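Cysteine S-methyltransferase NleE (PDB 4R29) is a cysteine methyltransferase effector that uses S-adenosylmethionine, probably to methylate zinc-finger cysteines of host TAB2 and TAB3 and so block NF-kappaB activation. Local coordinates at residues A[78-83]-A[151-156]; A[106-111]-A[201-206]. The protein carries 1 engineered substitution. All coordinates share one frame; numbering follows the deposited sequence.

Contact 1: A[78-83]-A[151-156]; sequences SVCPEA and RNDSPL
Arg151 reaches across to the carbonyl oxygen of Ser78 with the far end of its guanidinium group, and both terminal nitrogens close on that single atom. NH1 of Arg151 lies 2.9 Å from Ser78 O and NH2 of Arg151 lies 3.0 Å from the same oxygen. Sharing one acceptor bends both bonds, to about 140° at the hydrogen. NH2 approaches in the carbonyl plane, on a lone pair, whereas NH1 is tilted out of it.

The charge of the arginine is met from its own segment. Asp153 takes the side of the guanidinium in a two-pronged, nearly coplanar salt bridge: Arg151 NE donates to Asp153 OD1 at 3.0 Å and Arg151 NH2 donates to Asp153 OD2 at 2.7 Å, each oxygen using its syn lone pair. Gripped along two edges, the group is held flat and its rotation fixed. Bends at chi2 and chi3 (-68° and -53°) fold the chain back far enough for one group to meet both partners.

These bonds tie the loop after helix 59-76 to the turn where strand 145-151 gives way to helix 155-181. Ser154 is the N-cap of that helix, its OG accepting from Leu156 N at 3.2 Å. The NH1 of Arg151 also donates to Val102 O, and Ser78 is joined to Ile103 by a backbone bond.

Van der Waals packing centres on Cys80, whose sulfur lies alongside the bent arginine chain, SG being 3.6 Å from Arg151 CG. On the Ser154 side, the same SG touches Ser154 CB at 4.0 Å.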
# COMPACT_ATOMS: atom_id res chain seq x y z
N SER A 78 15.10 10.02 3.74
CA SER A 78 15.39 11.05 4.70
C SER A 78 14.85 10.69 6.06
O SER A 78 14.16 9.68 6.22
CB SER A 78 14.85 12.39 4.24
OG SER A 78 15.12 13.37 5.22
N VAL A 79 15.19 11.50 7.06
CA VAL A 79 14.65 11.30 8.40
C VAL A 79 13.38 12.10 8.53
O VAL A 79 13.12 12.97 7.69
CB VAL A 79 15.65 11.71 9.50
CG1 VAL A 79 16.74 10.62 9.65
CG2 VAL A 79 16.25 13.09 9.20
N CYS A 80 12.60 11.81 9.56
CA CYS A 80 11.35 12.52 9.81
C CYS A 80 11.59 13.92 10.33
O CYS A 80 12.51 14.14 11.10
CB CYS A 80 10.53 11.79 10.86
SG CYS A 80 9.59 10.44 10.21
N PRO A 81 10.72 14.86 9.93
CA PRO A 81 10.79 16.21 10.49
C PRO A 81 10.43 16.17 11.96
O PRO A 81 9.86 15.17 12.43
CB PRO A 81 9.71 16.96 9.72
CG PRO A 81 8.71 15.91 9.37
CD PRO A 81 9.54 14.68 9.06
N GLU A 82 10.76 17.24 12.66
CA GLU A 82 10.35 17.39 14.04
C GLU A 82 8.83 17.27 14.07
O GLU A 82 8.26 16.79 15.04
CB GLU A 82 10.80 18.76 14.55
CG GLU A 82 10.71 18.94 16.05
CD GLU A 82 11.25 20.29 16.51
OE1 GLU A 82 10.71 21.33 16.08
OE2 GLU A 82 12.22 20.30 17.31
N ALA A 83 8.19 17.70 12.98
CA ALA A 83 6.73 17.64 12.85
C ALA A 83 6.31 17.62 11.36
O ALA A 83 6.94 18.26 10.52
CB ALA A 83 6.07 18.80 13.58
N ARG A 151 6.61 5.06 8.69
CA ARG A 151 7.85 5.38 9.42
C ARG A 151 7.80 4.71 10.78
O ARG A 151 6.90 5.00 11.59
CB ARG A 151 8.00 6.89 9.65
CG ARG A 151 7.94 7.77 8.40
CD ARG A 151 9.13 7.57 7.49
NE ARG A 151 10.41 7.73 8.17
CZ ARG A 151 11.54 8.09 7.57
NH1 ARG A 151 11.55 8.37 6.26
NH2 ARG A 151 12.67 8.18 8.28
N ASN A 152 8.74 3.82 11.04
CA ASN A 152 8.86 3.19 12.35
C ASN A 152 9.53 4.13 13.35
O ASN A 152 9.46 3.93 14.57
CB ASN A 152 9.68 1.91 12.23
CG ASN A 152 9.30 0.87 13.25
OD1 ASN A 152 8.17 0.87 13.76
ND2 ASN A 152 10.23 -0.01 13.56
N ASP A 153 10.20 5.14 12.82
CA ASP A 153 10.97 6.08 13.63
C ASP A 153 10.12 7.28 14.03
O ASP A 153 10.63 8.27 14.53
CB ASP A 153 12.26 6.52 12.91
CG ASP A 153 12.04 6.93 11.45
OD1 ASP A 153 10.95 6.68 10.89
OD2 ASP A 153 12.97 7.49 10.84
N SER A 154 8.82 7.18 13.79
CA SER A 154 7.87 8.16 14.30
C SER A 154 6.70 7.39 14.88
O SER A 154 6.22 6.45 14.26
CB SER A 154 7.36 9.08 13.20
OG SER A 154 6.11 9.65 13.57
N PRO A 155 6.24 7.79 16.08
CA PRO A 155 5.15 7.08 16.75
C PRO A 155 3.85 7.13 15.94
O PRO A 155 3.01 6.26 16.11
CB PRO A 155 5.00 7.82 18.08
CG PRO A 155 5.51 9.19 17.80
CD PRO A 155 6.63 9.02 16.81
N LEU A 156 3.71 8.13 15.06
CA LEU A 156 2.55 8.20 14.18
C LEU A 156 2.52 7.11 13.11
O LEU A 156 1.46 6.77 12.59
CB LEU A 156 2.46 9.58 13.52
CG LEU A 156 2.07 10.77 14.40
CD1 LEU A 156 2.27 12.08 13.67
CD2 LEU A 156 0.63 10.66 14.85

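Contact 2: A[106-111]-A[201-206]; sequences KRPMGQ and IFSYMP. With SAM (S-adenosylmethionine), chain E.
Phe202 meets the 106-111 segment chiefly with its CE1 corner, where the methyl of Met109 comes in obliquely, CE to CE1 3.4 Å. The sulfur makes an oblique Met-aromatic contact, Met109 SD 4.7 Å from the Phe202 ring centroid and 62° off its normal. A bend at chi2 (74°) turns the Met109 thioether toward the ring, and its methyl also rests on Ile201 CD1. Gln111 CB packs at the ring edge, while one ring face carries the methionyl CB and carboxylate O of S-adenosylmethionine.

The contact forms part of the S-adenosylmethionine pocket, with Arg107, Gln111 and Tyr204 as binding residues. Arg107 CB lies against Ser203 OG, and from CG to NE the chain runs extended to carry the guanidinium to Phe202 O and the cofactor. Its NH1 donates to Phe202 O at 2.9 Å and to SAM O at 2.8 Å. Arg107 NH2 reaches SAM OXT at 2.6 Å, making a two-pronged grip on the carboxylate. NE bonds to Thr101 and NH2 also to Ser98 O, which fixes the rotation of the group.

At Ser203, which closes helix 186-201 in a Schellman motif, a water hydrogen-bonds to Met109 O, Ile201 O and Ser203 OG, bridging the segments. Tyr204 OH donates to SAM O, and Gln111 binds the amino acid end through its backbone, N to OXT and O to the ligand's amino group. Both carboxylate oxygens thus receive multiple donors, and the arginine's charge probably stabilises the negative charge of the cofactor's carboxylate.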
# COMPACT_ATOMS: atom_id res chain seq x y z
N LYS A 106 8.17 13.08 4.38
CA LYS A 106 7.10 14.09 4.29
C LYS A 106 5.90 13.73 5.16
O LYS A 106 5.19 14.62 5.65
CB LYS A 106 6.61 14.25 2.86
CG LYS A 106 7.49 15.06 1.95
CD LYS A 106 6.70 15.44 0.72
CE LYS A 106 7.60 15.92 -0.36
NZ LYS A 106 8.74 14.95 -0.49
N ARG A 107 5.64 12.44 5.33
CA ARG A 107 4.50 11.99 6.12
C ARG A 107 4.81 10.62 6.72
O ARG A 107 5.71 9.92 6.27
CB ARG A 107 3.21 11.95 5.27
CG ARG A 107 3.27 11.01 4.07
CD ARG A 107 1.92 10.92 3.33
NE ARG A 107 2.00 9.93 2.26
CZ ARG A 107 0.96 9.29 1.74
NH1 ARG A 107 -0.29 9.52 2.17
NH2 ARG A 107 1.16 8.41 0.76
N PRO A 108 4.05 10.24 7.76
CA PRO A 108 4.33 8.98 8.45
C PRO A 108 3.79 7.69 7.79
O PRO A 108 4.30 6.62 8.09
CB PRO A 108 3.69 9.20 9.84
CG PRO A 108 2.58 10.16 9.58
CD PRO A 108 3.10 11.09 8.50
N MET A 109 2.75 7.76 6.96
CA MET A 109 2.31 6.57 6.24
C MET A 109 1.58 6.80 4.92
O MET A 109 1.09 7.89 4.63
CB MET A 109 1.60 5.52 7.13
CG MET A 109 0.12 5.58 7.23
SD MET A 109 -0.95 5.03 5.86
CE MET A 109 -2.40 5.87 6.51
N GLY A 110 1.62 5.76 4.09
CA GLY A 110 0.99 5.75 2.79
C GLY A 110 0.54 4.33 2.51
O GLY A 110 0.94 3.40 3.20
N GLN A 111 -0.29 4.17 1.49
CA GLN A 111 -0.84 2.86 1.16
C GLN A 111 -0.87 2.78 -0.37
O GLN A 111 -1.20 3.75 -1.04
CB GLN A 111 -2.24 2.69 1.77
CG GLN A 111 -2.98 1.41 1.33
CD GLN A 111 -3.73 1.59 0.02
OE1 GLN A 111 -4.44 2.57 -0.17
NE2 GLN A 111 -3.57 0.65 -0.90
N ILE A 201 -5.49 10.65 7.92
CA ILE A 201 -4.35 9.80 8.25
C ILE A 201 -3.34 9.74 7.09
O ILE A 201 -2.17 9.50 7.32
CB ILE A 201 -4.76 8.39 8.76
CG1 ILE A 201 -5.57 7.61 7.73
CG2 ILE A 201 -5.54 8.50 10.10
CD1 ILE A 201 -5.77 6.12 8.09
N PHE A 202 -3.80 10.01 5.87
CA PHE A 202 -2.88 10.11 4.75
C PHE A 202 -2.22 11.48 4.64
O PHE A 202 -1.46 11.72 3.71
CB PHE A 202 -3.57 9.76 3.42
CG PHE A 202 -3.86 8.29 3.24
CD1 PHE A 202 -2.86 7.33 3.38
CD2 PHE A 202 -5.15 7.86 2.91
CE1 PHE A 202 -3.14 5.99 3.20
CE2 PHE A 202 -5.43 6.51 2.73
CZ PHE A 202 -4.42 5.58 2.88
N SER A 203 -2.53 12.38 5.57
CA SER A 203 -1.90 13.71 5.60
C SER A 203 -2.29 14.62 4.43
O SER A 203 -1.56 15.53 4.10
CB SER A 203 -0.37 13.61 5.61
OG SER A 203 0.08 12.92 6.75
N TYR A 204 -3.43 14.38 3.79
CA TYR A 204 -3.82 15.25 2.70
C TYR A 204 -4.19 16.60 3.29
O TYR A 204 -4.53 16.71 4.47
CB TYR A 204 -5.02 14.69 1.96
CG TYR A 204 -4.78 13.37 1.28
CD1 TYR A 204 -3.50 12.90 1.06
CD2 TYR A 204 -5.85 12.59 0.85
CE1 TYR A 204 -3.28 11.68 0.44
CE2 TYR A 204 -5.65 11.39 0.22
CZ TYR A 204 -4.36 10.94 0.02
OH TYR A 204 -4.17 9.74 -0.60
N MET A 205 -4.11 17.64 2.47
CA MET A 205 -4.50 18.96 2.92
C MET A 205 -6.00 19.07 3.16
O MET A 205 -6.82 18.51 2.42
CB MET A 205 -3.99 20.02 1.96
CG MET A 205 -2.49 20.22 2.14
SD MET A 205 -1.87 21.27 0.85
CE MET A 205 -2.63 20.45 -0.56
N PRO A 206 -6.37 19.74 4.26
CA PRO A 206 -7.77 19.87 4.70
C PRO A 206 -8.66 20.31 3.55
O PRO A 206 -9.77 19.81 3.44
CB PRO A 206 -7.69 20.94 5.79
CG PRO A 206 -6.32 20.79 6.34
CD PRO A 206 -5.43 20.38 5.19
N SAM E . -1.89 5.92 -2.36
CA SAM E . -2.61 6.83 -1.46
C SAM E . -1.71 7.34 -0.34
O SAM E . -2.01 8.38 0.25
OXT SAM E . -0.70 6.70 0.01
CB SAM E . -3.83 6.18 -0.83
CG SAM E . -4.99 5.96 -1.79
SD SAM E . -6.59 5.69 -0.95
CE SAM E . -7.58 5.53 -2.46
C5' SAM E . -7.01 7.40 -0.55
C4' SAM E . -8.33 7.46 0.22
O4' SAM E . -8.40 8.67 0.96
C3' SAM E . -9.54 7.41 -0.69
O3' SAM E . -10.02 6.08 -0.86
C2' SAM E . -10.55 8.28 0.02
O2' SAM E . -11.33 7.43 0.81
C1' SAM E . -9.73 9.17 0.94
N9 SAM E . -9.60 10.57 0.48
C8 SAM E . -9.90 11.69 1.21
N7 SAM E . -9.62 12.78 0.48
C5 SAM E . -9.13 12.37 -0.72
C6 SAM E . -8.69 13.08 -1.83
N6 SAM E . -8.71 14.41 -1.82
N1 SAM E . -8.24 12.39 -2.92
C2 SAM E . -8.22 11.01 -2.91
N3 SAM E . -8.65 10.31 -1.81
C4 SAM E . -9.10 10.98 -0.72
O HOH W 1 2.40 14.91 6.49
O HOH W 2 0.41 9.91 6.44

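In the fold
Contacts 1 and 2 lie with their centres 12 Å apart on one side of the chain's centre, and their segments alternate in sequence: 78-83, 106-111, 151-156, 201-206. They share the three-stranded antiparallel sheet, in which strand 145-151, ending in contact 1, pairs with strand 109-114, entered through contact 2. They touch directly: Arg151 N lies 2.8 Å from Pro108 O, a probable hydrogen bond, and Leu156 packs on Pro108. Contact 2 lines the S-adenosylmethionine pocket. Contact 1 is farther out, the Arg151 side chain about 12 Å from the cofactor but about 7 Å from that of Arg107, and joins the neighbouring loops of the Rossmann-like fold.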